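Putative membrane anchored protein (Corynebacterium diphtheriae, PDB 3LSO) is of unknown function but is probably tethered to the bacterial membrane, displaying an elongated, all-beta chain outside the cell. Local coordinates at residues Asn101-Gly106 and Arg143-Thr148; Ala203-Asp208 and Val284-Asp289; Ser360-Thr365 and His397-Tyr402. All blocks are in the same frame, centred on the assembly; numbering follows the deposited sequence.

Interaction 1 of 3, residues Asn101-Gly106 and Arg143-Thr148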
loop_
_atom_site.group_PDB
_atom_site.type_symbol
_atom_site.label_atom_id
_atom_site.label_comp_id
_atom_site.label_asym_id
_atom_site.label_seq_id
_atom_site.Cartn_x
_atom_site.Cartn_y
_atom_site.Cartn_z
ATOM N N ASN B 101 19.280 -11.669 -12.898
ATOM C CA ASN B 101 18.540 -10.974 -11.828
ATOM C C ASN B 101 18.369 -11.813 -10.547
ATOM O O ASN B 101 17.517 -11.525 -9.691
ATOM C CB ASN B 101 17.180 -10.536 -12.390
ATOM C CG ASN B 101 16.402 -9.594 -11.463
ATOM O OD1 ASN B 101 16.962 -8.904 -10.595
ATOM N ND2 ASN B 101 15.085 -9.557 -11.668
ATOM N N VAL B 102 19.199 -12.838 -10.404
ATOM C CA VAL B 102 19.013 -13.817 -9.340
ATOM C C VAL B 102 20.355 -14.365 -8.819
ATOM O O VAL B 102 21.336 -14.463 -9.565
ATOM C CB VAL B 102 18.116 -14.973 -9.840
ATOM C CG1 VAL B 102 18.952 -16.010 -10.523
ATOM C CG2 VAL B 102 17.339 -15.605 -8.716
ATOM N N LYS B 103 20.385 -14.699 -7.529
ATOM C CA LYS B 103 21.532 -15.356 -6.911
ATOM C C LYS B 103 21.065 -16.468 -5.941
ATOM O O LYS B 103 19.911 -16.475 -5.492
ATOM C CB LYS B 103 22.450 -14.327 -6.226
ATOM C CG LYS B 103 21.979 -13.848 -4.866
ATOM C CD LYS B 103 22.813 -12.679 -4.360
ATOM C CE LYS B 103 22.766 -12.573 -2.828
ATOM N NZ LYS B 103 22.849 -11.158 -2.359
ATOM N N LEU B 104 21.958 -17.413 -5.643
ATOM C CA LEU B 104 21.685 -18.495 -4.688
ATOM C C LEU B 104 21.663 -17.986 -3.256
ATOM O O LEU B 104 22.482 -17.148 -2.876
ATOM C CB LEU B 104 22.749 -19.588 -4.812
ATOM C CG LEU B 104 22.927 -20.166 -6.216
ATOM C CD1 LEU B 104 24.317 -20.761 -6.448
ATOM C CD2 LEU B 104 21.870 -21.199 -6.469
ATOM N N ASP B 105 20.735 -18.507 -2.463
ATOM C CA ASP B 105 20.676 -18.179 -1.050
ATOM C C ASP B 105 21.306 -19.300 -0.208
ATOM O O ASP B 105 20.659 -20.314 0.054
ATOM C CB ASP B 105 19.228 -17.913 -0.622
ATOM C CG ASP B 105 19.135 -17.069 0.647
ATOM O OD1 ASP B 105 20.184 -16.573 1.136
ATOM O OD2 ASP B 105 18.005 -16.891 1.160
ATOM N N GLY B 106 22.564 -19.121 0.203
ATOM C CA GLY B 106 23.280 -20.127 1.003
ATOM C C GLY B 106 24.108 -21.105 0.173
ATOM O O GLY B 106 23.894 -21.248 -1.043
ATOM N N ARG B 143 17.159 -22.914 -3.562
ATOM C CA ARG B 143 16.823 -21.653 -2.913
ATOM C C ARG B 143 17.481 -20.467 -3.619
ATOM O O ARG B 143 18.688 -20.436 -3.841
ATOM C CB ARG B 143 17.189 -21.687 -1.437
ATOM C CG ARG B 143 16.589 -20.549 -0.639
ATOM C CD ARG B 143 16.634 -20.841 0.837
ATOM N NE ARG B 143 15.998 -19.765 1.592
ATOM C CZ ARG B 143 14.681 -19.632 1.775
ATOM N NH1 ARG B 143 13.832 -20.519 1.250
ATOM N NH2 ARG B 143 14.212 -18.605 2.479
ATOM N N LEU B 144 16.666 -19.489 -3.973
ATOM C CA LEU B 144 17.147 -18.309 -4.662
ATOM C C LEU B 144 16.564 -17.059 -4.018
ATOM O O LEU B 144 15.538 -17.118 -3.329
ATOM C CB LEU B 144 16.718 -18.364 -6.125
ATOM C CG LEU B 144 16.993 -19.625 -6.967
ATOM C CD1 LEU B 144 16.038 -19.716 -8.143
ATOM C CD2 LEU B 144 18.427 -19.665 -7.451
ATOM N N GLN B 145 17.228 -15.929 -4.234
ATOM C CA GLN B 145 16.590 -14.633 -4.042
ATOM C C GLN B 145 16.802 -13.749 -5.271
ATOM O O GLN B 145 17.827 -13.853 -5.956
ATOM C CB GLN B 145 17.062 -13.950 -2.754
ATOM C CG GLN B 145 18.569 -13.862 -2.584
ATOM C CD GLN B 145 18.965 -13.108 -1.320
ATOM O OE1 GLN B 145 18.720 -13.575 -0.203
ATOM N NE2 GLN B 145 19.588 -11.938 -1.492
ATOM N N ALA B 146 15.817 -12.903 -5.562
ATOM C CA ALA B 146 15.925 -11.956 -6.659
ATOM C C ALA B 146 16.622 -10.693 -6.172
ATOM O O ALA B 146 16.506 -10.327 -5.004
ATOM C CB ALA B 146 14.581 -11.641 -7.194
ATOM N N LEU B 147 17.351 -10.033 -7.067
ATOM C CA LEU B 147 18.233 -8.940 -6.667
ATOM C C LEU B 147 17.505 -7.617 -6.645
ATOM O O LEU B 147 17.544 -6.897 -5.642
ATOM C CB LEU B 147 19.442 -8.843 -7.595
ATOM C CG LEU B 147 20.159 -10.140 -7.973
ATOM C CD1 LEU B 147 21.367 -9.847 -8.841
ATOM C CD2 LEU B 147 20.554 -10.909 -6.744
ATOM N N THR B 148 16.847 -7.303 -7.760
ATOM C CA THR B 148 16.062 -6.070 -7.903
ATOM C C THR B 148 14.719 -6.395 -8.551
ATOM O O THR B 148 14.602 -7.390 -9.277
ATOM C CB THR B 148 16.808 -5.018 -8.755
ATOM O OG1 THR B 148 17.199 -5.597 -10.005
ATOM C CG2 THR B 148 18.057 -4.509 -8.029
#
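Asn101 faces Leu147 and Thr148 where the short strand 102-104 runs antiparallel to the end of strand 132-146. Backbone bonds set the pairing: Lys103 N reaches Gln145 O at 3.1 Å and Gln145 N returns to Lys103 O at 3.0 Å. The pattern extends through Asp105 N to Arg143 O at one end and Leu147 N to Asn101 O at the other. The side chain of Asn101 adds its own bonds. Its CG lies trans to the backbone N (chi1 -170°), which carries the amide to Thr148: OD1 accepts from Thr148 N at 3.3 Å, in the carbonyl plane, while ND2 donates to Thr148 O at 3.3 Å, that oxygen lying in the amide plane.

The charged pair is Asp105 and Arg143, alongside each other with planes 23° apart and a long salt bridge of 3.5 Å from Asp105 OD2 to Arg143 NE. Arg143 NH1 has a second carboxylate partner in Asp66.

Apolar contacts are few. Val102 CG2 meets Leu144 CB at 3.8 Å, and the CD2 atoms of Leu104 and Leu144 also touch. Lys103 and Gln145 lie side by side, pointing the same way, and the lysine stem touches Leu147, CD to CD2 at 3.7 Å.

In this region, assigned to the DIP2116-like N-terminal family of the E-set clan, Leu113 of strand 111-114 packs on Val102 and Leu104, and Phe154 of strand 150-167 on Leu144; Leu144 is backbone-bonded to Phe65 of strand 64-77, and Ala146 to Gly62.

Interaction 2 of 3, residues Ala203-Asp208 and Val284-Asp289; sequences ASIKQD and VVTELD
The flat groups that meet between Ala203-Ile205 and Val284-Thr286 are peptides; no ring, side-chain amide or carboxylate touches across. These peptides meet through their N-H and C=O groups: Val285 N donates to Ala203 O at 2.9 Å, nearly straight (167° at the hydrogen), and Ile205 N reaches back to Val285 O in a weak bond of 3.4 Å, bent to 141°. Each carbonyl also receives an alpha C-H: Ala203 O from Val284 CA at 3.3 Å, and Val285 O from Ser204 CA at 3.2 Å. The methyl Val285 CG2, set between the backbone N and the carbonyl carbon, lies against Ala203 O as well.

Ala203 pairs with Val284 and Ser204 with Val285, in parallel register. The short strand 203-204 is an outermost strand of a five-stranded mixed sheet, next to strand 278-285, the last strand of that sheet in the sequence. A first edge strand running parallel to the final strand is consistent with the A'-G pairing of immunoglobulin-like domains, and the strand order agrees with it. The pairing stops when residues Ser204 to Gln207 make a type II turn, which leads the chain away into strand 208-214.

Side chains add a thin apolar layer. Ile205 CG2 touches Val284 CG1 at 3.9 Å, the latter branch being trans to the backbone N (chi1 171°). The other branch of Ile205 passes near Thr286, CG1 to the carbonyl O at 3.8 Å and CD1 to the methyl CG2 at 4.2 Å. Val284 is also backed by Phe254. Val285, on the other face, packs against Ile426 and Met428 of strand 425-435, and farther along Glu287 OE2 makes a salt bridge with Lys387 NZ.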
loop_
_atom_site.group_PDB
_atom_site.type_symbol
_atom_site.label_atom_id
_atom_site.label_comp_id
_atom_site.label_asym_id
_atom_site.label_seq_id
_atom_site.Cartn_x
_atom_site.Cartn_y
_atom_site.Cartn_z
ATOM N N ALA B 203 -5.509 15.826 11.928
ATOM C CA ALA B 203 -5.042 16.525 13.128
ATOM C C ALA B 203 -5.440 17.999 13.132
ATOM O O ALA B 203 -5.906 18.537 12.117
ATOM C CB ALA B 203 -3.544 16.368 13.289
ATOM N N SER B 204 -5.267 18.643 14.282
ATOM C CA SER B 204 -5.537 20.059 14.411
ATOM C C SER B 204 -4.232 20.791 14.637
ATOM O O SER B 204 -3.256 20.207 15.111
ATOM C CB SER B 204 -6.461 20.314 15.597
ATOM O OG SER B 204 -7.688 19.634 15.446
ATOM N N ILE B 205 -4.216 22.079 14.318
ATOM C CA ILE B 205 -3.058 22.908 14.588
ATOM C C ILE B 205 -2.836 23.072 16.086
ATOM O O ILE B 205 -3.717 22.802 16.897
ATOM C CB ILE B 205 -3.179 24.261 13.897
ATOM C CG1 ILE B 205 -4.288 25.097 14.527
ATOM C CG2 ILE B 205 -3.465 24.064 12.413
ATOM C CD1 ILE B 205 -4.574 26.364 13.769
ATOM N N LYS B 206 -1.629 23.488 16.435
ATOM C CA LYS B 206 -1.217 23.732 17.823
ATOM C C LYS B 206 -1.398 22.558 18.794
ATOM O O LYS B 206 -1.374 22.741 20.005
ATOM C CB LYS B 206 -1.817 25.030 18.365
ATOM C CG LYS B 206 -1.191 26.287 17.764
ATOM C CD LYS B 206 -1.724 27.545 18.452
ATOM C CE LYS B 206 -1.386 28.821 17.679
ATOM N NZ LYS B 206 -1.901 30.026 18.400
ATOM N N GLN B 207 -1.545 21.350 18.259
ATOM C CA GLN B 207 -1.455 20.147 19.088
ATOM C C GLN B 207 -0.280 19.230 18.665
ATOM O O GLN B 207 0.235 19.323 17.553
ATOM C CB GLN B 207 -2.797 19.400 19.126
ATOM C CG GLN B 207 -3.010 18.411 17.963
ATOM C CD GLN B 207 -4.479 17.980 17.773
ATOM O OE1 GLN B 207 -5.372 18.353 18.558
ATOM N NE2 GLN B 207 -4.724 17.179 16.727
ATOM N N ASP B 208 0.148 18.363 19.574
ATOM C CA ASP B 208 1.201 17.404 19.270
ATOM C C ASP B 208 0.689 16.312 18.363
ATOM O O ASP B 208 -0.422 15.824 18.533
ATOM C CB ASP B 208 1.744 16.787 20.548
ATOM C CG ASP B 208 2.894 17.575 21.125
ATOM O OD1 ASP B 208 3.980 17.578 20.491
ATOM O OD2 ASP B 208 2.711 18.173 22.215
ATOM N N VAL B 284 -4.683 18.514 7.863
ATOM C CA VAL B 284 -4.699 19.232 9.112
ATOM C C VAL B 284 -5.737 20.340 9.063
ATOM O O VAL B 284 -5.755 21.143 8.148
ATOM C CB VAL B 284 -3.318 19.741 9.440
ATOM C CG1 VAL B 284 -3.350 20.662 10.606
ATOM C CG2 VAL B 284 -2.449 18.577 9.763
ATOM N N VAL B 285 -6.621 20.359 10.044
ATOM C CA VAL B 285 -7.739 21.289 10.064
ATOM C C VAL B 285 -7.553 22.269 11.234
ATOM O O VAL B 285 -6.808 21.965 12.177
ATOM C CB VAL B 285 -9.065 20.507 10.227
ATOM C CG1 VAL B 285 -9.404 19.746 8.960
ATOM C CG2 VAL B 285 -8.968 19.534 11.391
ATOM N N THR B 286 -8.230 23.421 11.191
ATOM C CA THR B 286 -8.131 24.425 12.272
ATOM C C THR B 286 -8.623 23.911 13.639
ATOM O O THR B 286 -7.833 23.703 14.565
ATOM C CB THR B 286 -8.888 25.703 11.897
ATOM O OG1 THR B 286 -8.386 26.175 10.642
ATOM C CG2 THR B 286 -8.714 26.786 12.973
ATOM N N GLU B 287 -9.933 23.720 13.751
ATOM C CA GLU B 287 -10.552 23.108 14.925
ATOM C C GLU B 287 -11.461 21.996 14.381
ATOM O O GLU B 287 -12.041 22.113 13.280
ATOM C CB GLU B 287 -11.371 24.176 15.696
ATOM C CG GLU B 287 -11.774 23.882 17.172
ATOM C CD GLU B 287 -12.872 24.853 17.710
ATOM O OE1 GLU B 287 -13.057 25.977 17.155
ATOM O OE2 GLU B 287 -13.563 24.477 18.695
ATOM N N LEU B 288 -11.555 20.912 15.137
ATOM C CA LEU B 288 -12.549 19.903 14.864
ATOM C C LEU B 288 -13.493 19.779 16.056
ATOM O O LEU B 288 -13.102 19.294 17.129
ATOM C CB LEU B 288 -11.883 18.564 14.563
ATOM C CG LEU B 288 -12.857 17.416 14.228
ATOM C CD1 LEU B 288 -13.515 17.532 12.836
ATOM C CD2 LEU B 288 -12.156 16.064 14.376
ATOM N N ASP B 289 -14.728 20.232 15.883
ATOM C CA ASP B 289 -15.744 19.964 16.881
ATOM C C ASP B 289 -16.447 18.699 16.489
ATOM O O ASP B 289 -17.222 18.681 15.540
ATOM C CB ASP B 289 -16.767 21.076 16.948
ATOM C CG ASP B 289 -16.161 22.406 17.283
ATOM O OD1 ASP B 289 -14.947 22.600 17.004
ATOM O OD2 ASP B 289 -16.924 23.255 17.827
#

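Interaction 3 of 3, residues Ser360-Thr365 and His397-Tyr402; sequences SSKLAT and HSDTSY
An antiparallel strand pair running into an ST turn joins Lys362 to His397 and Ser360 to Asp399. Lys362 and His397 form a hydrogen-bonded pair: Lys362 N to His397 O is 2.7 Å, His397 N to Lys362 O 2.8 Å. Two residues farther on, past the non-hydrogen-bonded pair Ser361-Ser398, Asp399 N donates to Ser360 O at 3.3 Å, from above the carbonyl plane. A water donates to that same Ser360 O and is hydrogen-bonded to Ser398 OG at 2.7 Å. The hydroxyl of Ser398 also accepts from Thr400 N, which closes the turn.

The His397 side chain rises from the face that Lys362 shares, CG beside its own backbone N (chi1 -73°), and brings the imidazole to Ala364: the methyl CB approaches ND1 at 3.4 Å, obliquely to the ring. Lys362 NZ stays 4.5 Å from Asp399 OD2, beyond a salt bridge, though the opposite charges may still attract.

Toward the far end the pairing is interrupted by a classic beta bulge, where Ala364 and Thr365 both face Gly395. Strand 361-366 is also paired with strand 369-370, whose Phe370 packs on Ala364 and Thr365, while Glu339 of strand 335-343 lies against His397.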
loop_
_atom_site.group_PDB
_atom_site.type_symbol
_atom_site.label_atom_id
_atom_site.label_comp_id
_atom_site.label_asym_id
_atom_site.label_seq_id
_atom_site.Cartn_x
_atom_site.Cartn_y
_atom_site.Cartn_z
ATOM N N SER B 360 -41.343 23.713 7.007
ATOM C CA SER B 360 -41.559 25.121 7.290
ATOM C C SER B 360 -40.968 25.426 8.656
ATOM O O SER B 360 -41.009 24.599 9.583
ATOM C CB SER B 360 -43.028 25.526 7.172
ATOM O OG SER B 360 -43.825 24.655 7.916
ATOM N N SER B 361 -40.335 26.584 8.754
ATOM C CA SER B 361 -39.564 26.890 9.951
ATOM C C SER B 361 -39.433 28.361 10.093
ATOM O O SER B 361 -39.648 29.097 9.131
ATOM C CB SER B 361 -38.180 26.245 9.926
ATOM O OG SER B 361 -37.571 26.501 8.703
ATOM N N LYS B 362 -39.130 28.787 11.303
ATOM C CA LYS B 362 -38.961 30.186 11.553
ATOM C C LYS B 362 -37.509 30.462 11.851
ATOM O O LYS B 362 -36.854 29.676 12.512
ATOM C CB LYS B 362 -39.958 30.657 12.607
ATOM C CG LYS B 362 -41.345 31.008 11.931
ATOM C CD LYS B 362 -42.533 31.037 12.893
ATOM C CE LYS B 362 -43.707 31.923 12.392
ATOM N NZ LYS B 362 -44.364 31.396 11.145
ATOM N N LEU B 363 -36.972 31.519 11.271
ATOM C CA LEU B 363 -35.582 31.840 11.505
ATOM C C LEU B 363 -35.494 32.616 12.780
ATOM O O LEU B 363 -35.649 33.825 12.764
ATOM C CB LEU B 363 -35.012 32.707 10.386
ATOM C CG LEU B 363 -33.490 32.805 10.275
ATOM C CD1 LEU B 363 -33.182 33.392 8.915
ATOM C CD2 LEU B 363 -32.817 33.602 11.400
ATOM N N ALA B 364 -35.203 31.940 13.872
ATOM C CA ALA B 364 -35.216 32.575 15.173
ATOM C C ALA B 364 -33.871 33.152 15.584
ATOM O O ALA B 364 -33.830 34.180 16.238
ATOM C CB ALA B 364 -35.672 31.587 16.202
ATOM N N THR B 365 -32.782 32.469 15.253
ATOM C CA THR B 365 -31.463 32.905 15.695
ATOM C C THR B 365 -30.543 33.434 14.571
ATOM O O THR B 365 -30.340 32.767 13.519
ATOM C CB THR B 365 -30.789 31.796 16.414
ATOM O OG1 THR B 365 -31.543 31.544 17.585
ATOM C CG2 THR B 365 -29.411 32.207 16.842
ATOM N N HIS B 397 -36.396 27.088 13.518
ATOM C CA HIS B 397 -37.235 26.282 14.377
ATOM C C HIS B 397 -38.455 25.844 13.599
ATOM O O HIS B 397 -39.048 26.624 12.876
ATOM C CB HIS B 397 -37.714 27.106 15.561
ATOM C CG HIS B 397 -36.663 27.397 16.583
ATOM N ND1 HIS B 397 -35.604 28.234 16.327
ATOM C CD2 HIS B 397 -36.539 27.018 17.876
ATOM C CE1 HIS B 397 -34.856 28.336 17.408
ATOM N NE2 HIS B 397 -35.405 27.614 18.364
ATOM N N SER B 398 -38.862 24.601 13.762
ATOM C CA SER B 398 -40.056 24.130 13.093
ATOM C C SER B 398 -41.249 24.984 13.504
ATOM O O SER B 398 -41.355 25.416 14.656
ATOM C CB SER B 398 -40.303 22.687 13.486
ATOM O OG SER B 398 -41.605 22.298 13.093
ATOM N N ASP B 399 -42.158 25.239 12.577
ATOM C CA ASP B 399 -43.350 25.992 12.946
ATOM C C ASP B 399 -44.519 25.079 13.273
ATOM O O ASP B 399 -45.659 25.516 13.335
ATOM C CB ASP B 399 -43.712 27.043 11.892
ATOM C CG ASP B 399 -44.074 26.434 10.533
ATOM O OD1 ASP B 399 -43.840 25.214 10.298
ATOM O OD2 ASP B 399 -44.597 27.193 9.684
ATOM N N THR B 400 -44.234 23.803 13.473
ATOM C CA THR B 400 -45.204 22.866 14.065
ATOM C C THR B 400 -44.534 22.321 15.320
ATOM O O THR B 400 -43.689 22.994 15.915
ATOM C CB THR B 400 -45.538 21.719 13.111
ATOM O OG1 THR B 400 -44.304 21.162 12.639
ATOM C CG2 THR B 400 -46.324 22.232 11.913
ATOM N N SER B 401 -44.867 21.109 15.724
ATOM C CA SER B 401 -44.234 20.546 16.888
ATOM C C SER B 401 -42.739 20.361 16.676
ATOM O O SER B 401 -42.278 20.121 15.551
ATOM C CB SER B 401 -44.861 19.203 17.239
ATOM O OG SER B 401 -44.137 18.580 18.290
ATOM N N TYR B 402 -42.002 20.454 17.778
ATOM C CA TYR B 402 -40.579 20.126 17.826
ATOM C C TYR B 402 -40.319 18.613 17.734
ATOM O O TYR B 402 -39.158 18.162 17.839
ATOM C CB TYR B 402 -39.958 20.629 19.142
ATOM C CG TYR B 402 -39.643 22.112 19.221
ATOM C CD1 TYR B 402 -39.150 22.792 18.125
ATOM C CD2 TYR B 402 -39.825 22.826 20.403
ATOM C CE1 TYR B 402 -38.845 24.125 18.183
ATOM C CE2 TYR B 402 -39.510 24.158 20.470
ATOM C CZ TYR B 402 -39.026 24.805 19.345
ATOM O OH TYR B 402 -38.688 26.147 19.366
HETATM O O HOH W 1 -42.399 22.361 10.510
#

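In the fold
The three contacts follow one another along the chain, each closing before the next opens. Interaction 1 stands apart: its centre is about 48 Å from that of interaction 2 and about 74 Å from that of interaction 3, with the chain's centre in between. Interactions 2 and 3 lie on the same side, centres about 34 Å apart and nearest atoms about 15 Å, so none touches another. Strand 425-435 links the surroundings of the latter two: it packs on Val285 at interaction 2 and pairs with strand 335-343, which borders interaction 3. No ligand or active site is identified at any of the three contacts, which lie in separate parts of an extended chain, probably in different domains.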